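Local coordinates for succinoglycan biosynthesis protein (Bacillus cereus ATCC 14579, PDB 3B55) that binds calcium and belongs to the erythromycin esterase family, so it may be a hydrolase, although its substrate and reaction are not established, at residues T55-K66 against E89-Y100. The protein carries 1 engineered substitution. Sequence-based numbering, arbitrary orientation.
Sequences TTNPTASLNDLK and EVFTMKHRIVKY
Thr55 and Arg96 open an example of a loop folded round a buried arginine: OG1 of Thr55 lies over one face of the guanidinium group, while Thr55 O stands 3.2 Å from Arg96 NH1. At the next residue the loop takes its first hydrogen bond from the helix, Thr92 OG1 to Thr56 O at 2.8 Å, with the donor tilted 28° from the carbonyl plane. Asn57 opens a type I turn that closes at Ala60; Thr59 N to Asn57 OD1 makes an Asx turn, and Thr59 OG1 donates to the same oxygen. Within that bend Pro58 packs its ring on the helix; CG meets Thr92 CB at 3.6 Å, and CB makes a CH-pi contact with a face of His95. Its carbonyl is met by the outstretched Lys99, whose NZ donates to Pro58 O at 2.8 Å from above the carbonyl plane. The chain then wraps past Ser61 and Leu62, whose side chain runs past that of Arg96 in the opposite direction, with CD1 near NH2, to Asp64. Bent at chi3 (60°), Arg96 brings NH1 and NH2 end-on to this carboxylate, with NH2 to OD1 at 2.8 Å and NH1 to OD2 at 3.2 Å. Asp64 OD2 also accepts from Lys54 N, which helps fix the acid. Leu65 CD1 lies loosely over the opposite guanidinium face, and CB sits over the Tyr100 ring, 4.2 Å from its centroid. This bidentate salt bridge, the Thr92 and Lys99 bonds to loop carbonyls and the Pro58 and Leu65 packing together hold the strand 51-53 to helix 68-72 connection against helix 88-104, beside the mixed sheet of this alpha/beta fold and away from the calcium site.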
# COMPACT_ATOMS: atom_id res chain seq x y z
N THR A 55 -7.10 -3.56 -22.44
CA THR A 55 -7.70 -2.32 -21.95
C THR A 55 -7.26 -2.05 -20.52
O THR A 55 -6.48 -2.81 -19.94
CB THR A 55 -9.23 -2.42 -21.91
OG1 THR A 55 -9.62 -3.27 -20.82
CG2 THR A 55 -9.78 -3.02 -23.20
N THR A 56 -7.78 -0.96 -19.96
CA THR A 56 -7.54 -0.58 -18.56
C THR A 56 -8.93 -0.48 -17.90
O THR A 56 -9.05 -0.08 -16.74
CB THR A 56 -6.79 0.78 -18.42
OG1 THR A 56 -7.52 1.82 -19.09
CG2 THR A 56 -5.40 0.70 -19.00
N ASN A 57 -9.96 -0.85 -18.66
CA ASN A 57 -11.34 -0.82 -18.19
C ASN A 57 -11.55 -1.96 -17.19
O ASN A 57 -11.33 -3.14 -17.50
CB ASN A 57 -12.30 -1.00 -19.37
CG ASN A 57 -13.75 -0.70 -19.00
OD1 ASN A 57 -14.23 -1.11 -17.96
ND2 ASN A 57 -14.44 0.03 -19.88
N PRO A 58 -11.99 -1.63 -15.97
CA PRO A 58 -12.22 -2.64 -14.93
C PRO A 58 -13.25 -3.73 -15.25
O PRO A 58 -13.13 -4.85 -14.78
CB PRO A 58 -12.63 -1.81 -13.71
CG PRO A 58 -11.88 -0.51 -13.93
CD PRO A 58 -12.14 -0.27 -15.41
N THR A 59 -14.26 -3.39 -16.05
CA THR A 59 -15.32 -4.35 -16.39
C THR A 59 -15.03 -5.20 -17.62
O THR A 59 -15.84 -6.05 -17.98
CB THR A 59 -16.67 -3.64 -16.61
OG1 THR A 59 -16.58 -2.79 -17.77
CG2 THR A 59 -17.04 -2.80 -15.40
N ALA A 60 -13.90 -4.96 -18.27
CA ALA A 60 -13.56 -5.74 -19.45
C ALA A 60 -13.11 -7.14 -19.03
O ALA A 60 -12.73 -7.36 -17.88
CB ALA A 60 -12.45 -5.05 -20.24
N SER A 61 -13.19 -8.08 -19.96
CA SER A 61 -12.78 -9.46 -19.71
C SER A 61 -11.40 -9.51 -19.05
O SER A 61 -10.54 -8.68 -19.34
CB SER A 61 -12.75 -10.22 -21.04
OG SER A 61 -11.94 -11.38 -20.96
N LEU A 62 -11.20 -10.49 -18.17
CA LEU A 62 -9.92 -10.64 -17.47
C LEU A 62 -8.97 -11.58 -18.21
O LEU A 62 -7.87 -11.88 -17.73
CB LEU A 62 -10.18 -11.18 -16.05
CG LEU A 62 -10.28 -10.25 -14.83
CD1 LEU A 62 -10.36 -8.79 -15.23
CD2 LEU A 62 -11.49 -10.67 -14.01
N ASN A 63 -9.39 -12.03 -19.39
CA ASN A 63 -8.58 -12.96 -20.18
C ASN A 63 -7.15 -12.56 -20.49
O ASN A 63 -6.28 -13.43 -20.54
CB ASN A 63 -9.30 -13.29 -21.48
CG ASN A 63 -10.34 -14.38 -21.30
OD1 ASN A 63 -11.18 -14.61 -22.18
ND2 ASN A 63 -10.29 -15.05 -20.16
N ASP A 64 -6.88 -11.27 -20.69
CA ASP A 64 -5.52 -10.86 -21.00
C ASP A 64 -4.59 -10.97 -19.80
O ASP A 64 -3.38 -10.88 -19.94
CB ASP A 64 -5.51 -9.42 -21.55
CG ASP A 64 -6.24 -8.44 -20.65
OD1 ASP A 64 -6.78 -8.86 -19.61
OD2 ASP A 64 -6.28 -7.23 -20.99
N LEU A 65 -5.16 -11.19 -18.62
CA LEU A 65 -4.37 -11.32 -17.39
C LEU A 65 -3.98 -12.77 -17.05
O LEU A 65 -3.27 -13.01 -16.07
CB LEU A 65 -5.13 -10.69 -16.21
CG LEU A 65 -5.10 -9.15 -16.19
CD1 LEU A 65 -5.97 -8.61 -15.08
CD2 LEU A 65 -3.67 -8.67 -16.01
N LYS A 66 -4.44 -13.71 -17.86
CA LYS A 66 -4.15 -15.12 -17.65
C LYS A 66 -2.67 -15.45 -17.47
O LYS A 66 -2.32 -16.33 -16.69
CB LYS A 66 -4.73 -15.95 -18.79
CG LYS A 66 -6.25 -15.92 -18.85
CD LYS A 66 -6.85 -17.20 -18.30
CE LYS A 66 -7.07 -18.21 -19.41
NZ LYS A 66 -8.10 -17.69 -20.36
N GLU A 89 -5.77 5.58 -15.21
CA GLU A 89 -5.47 4.28 -15.80
C GLU A 89 -4.67 3.40 -14.86
O GLU A 89 -4.81 2.17 -14.88
CB GLU A 89 -4.69 4.45 -17.11
CG GLU A 89 -5.43 5.19 -18.22
CD GLU A 89 -5.62 6.68 -17.93
OE1 GLU A 89 -4.95 7.23 -17.02
OE2 GLU A 89 -6.42 7.32 -18.64
N VAL A 90 -3.83 4.01 -14.03
CA VAL A 90 -3.03 3.23 -13.10
C VAL A 90 -3.97 2.60 -12.08
O VAL A 90 -3.86 1.41 -11.78
CB VAL A 90 -1.98 4.09 -12.38
CG1 VAL A 90 -1.26 3.25 -11.36
CG2 VAL A 90 -1.00 4.64 -13.40
N PHE A 91 -4.90 3.39 -11.56
CA PHE A 91 -5.86 2.87 -10.59
C PHE A 91 -6.72 1.76 -11.21
O PHE A 91 -6.83 0.68 -10.64
CB PHE A 91 -6.80 3.97 -10.08
CG PHE A 91 -6.17 4.90 -9.07
CD1 PHE A 91 -5.25 4.43 -8.14
CD2 PHE A 91 -6.54 6.24 -9.03
CE1 PHE A 91 -4.70 5.28 -7.17
CE2 PHE A 91 -6.00 7.10 -8.07
CZ PHE A 91 -5.08 6.62 -7.14
N THR A 92 -7.33 2.03 -12.36
CA THR A 92 -8.20 1.03 -12.97
C THR A 92 -7.48 -0.26 -13.37
O THR A 92 -8.05 -1.34 -13.27
CB THR A 92 -8.93 1.57 -14.22
OG1 THR A 92 -7.98 1.95 -15.22
CG2 THR A 92 -9.82 2.77 -13.85
N MSE A 93 -6.22 -0.15 -13.81
CA MSE A 93 -5.47 -1.33 -14.19
C MSE A 93 -5.16 -2.17 -12.94
O MSE A 93 -5.11 -3.40 -13.00
CB MSE A 93 -4.16 -0.94 -14.87
CG MSE A 93 -3.39 -2.11 -15.44
SE MSE A 93 -4.41 -3.12 -16.77
CE MSE A 93 -4.12 -2.01 -18.30
N LYS A 94 -4.96 -1.49 -11.81
CA LYS A 94 -4.67 -2.20 -10.57
C LYS A 94 -5.95 -2.86 -10.07
O LYS A 94 -5.92 -3.91 -9.43
CB LYS A 94 -4.13 -1.23 -9.52
CG LYS A 94 -2.65 -0.93 -9.67
CD LYS A 94 -2.14 -0.06 -8.54
CE LYS A 94 -2.38 -0.71 -7.18
NZ LYS A 94 -1.90 0.18 -6.09
N HIS A 95 -7.08 -2.24 -10.40
CA HIS A 95 -8.39 -2.75 -10.03
C HIS A 95 -8.58 -4.08 -10.76
O HIS A 95 -9.00 -5.08 -10.18
CB HIS A 95 -9.45 -1.72 -10.42
CG HIS A 95 -10.86 -2.13 -10.12
ND1 HIS A 95 -11.92 -1.25 -10.22
CD2 HIS A 95 -11.40 -3.33 -9.77
CE1 HIS A 95 -13.05 -1.89 -9.95
NE2 HIS A 95 -12.76 -3.15 -9.67
N ARG A 96 -8.27 -4.09 -12.05
CA ARG A 96 -8.41 -5.29 -12.86
C ARG A 96 -7.57 -6.45 -12.33
O ARG A 96 -8.01 -7.60 -12.35
CB ARG A 96 -8.00 -5.01 -14.30
CG ARG A 96 -8.79 -3.91 -15.01
CD ARG A 96 -8.51 -3.98 -16.50
NE ARG A 96 -8.91 -5.29 -17.01
CZ ARG A 96 -8.22 -5.99 -17.90
NH1 ARG A 96 -7.08 -5.51 -18.39
NH2 ARG A 96 -8.66 -7.18 -18.30
N ILE A 97 -6.36 -6.15 -11.88
CA ILE A 97 -5.46 -7.16 -11.35
C ILE A 97 -6.00 -7.75 -10.05
O ILE A 97 -5.98 -8.97 -9.86
CB ILE A 97 -4.05 -6.57 -11.11
CG1 ILE A 97 -3.49 -6.05 -12.44
CG2 ILE A 97 -3.13 -7.62 -10.51
CD1 ILE A 97 -2.19 -5.32 -12.32
N VAL A 98 -6.47 -6.89 -9.15
CA VAL A 98 -7.04 -7.37 -7.90
C VAL A 98 -8.14 -8.36 -8.26
O VAL A 98 -8.21 -9.46 -7.72
CB VAL A 98 -7.64 -6.21 -7.08
CG1 VAL A 98 -8.33 -6.76 -5.84
CG2 VAL A 98 -6.54 -5.24 -6.69
N LYS A 99 -9.00 -7.94 -9.19
CA LYS A 99 -10.11 -8.76 -9.67
C LYS A 99 -9.62 -10.14 -10.09
O LYS A 99 -10.20 -11.16 -9.73
CB LYS A 99 -10.77 -8.11 -10.88
CG LYS A 99 -11.99 -7.27 -10.59
CD LYS A 99 -12.69 -6.96 -11.90
CE LYS A 99 -14.08 -6.42 -11.69
NZ LYS A 99 -14.79 -6.25 -12.99
N TYR A 100 -8.56 -10.16 -10.89
CA TYR A 100 -7.98 -11.40 -11.37
C TYR A 100 -7.42 -12.25 -10.23
O TYR A 100 -7.70 -13.45 -10.13
CB TYR A 100 -6.86 -11.12 -12.36
CG TYR A 100 -6.20 -12.38 -12.85
CD1 TYR A 100 -6.82 -13.18 -13.81
CD2 TYR A 100 -5.00 -12.83 -12.29
CE1 TYR A 100 -6.27 -14.40 -14.19
CE2 TYR A 100 -4.44 -14.04 -12.66
CZ TYR A 100 -5.09 -14.83 -13.61
OH TYR A 100 -4.56 -16.05 -13.96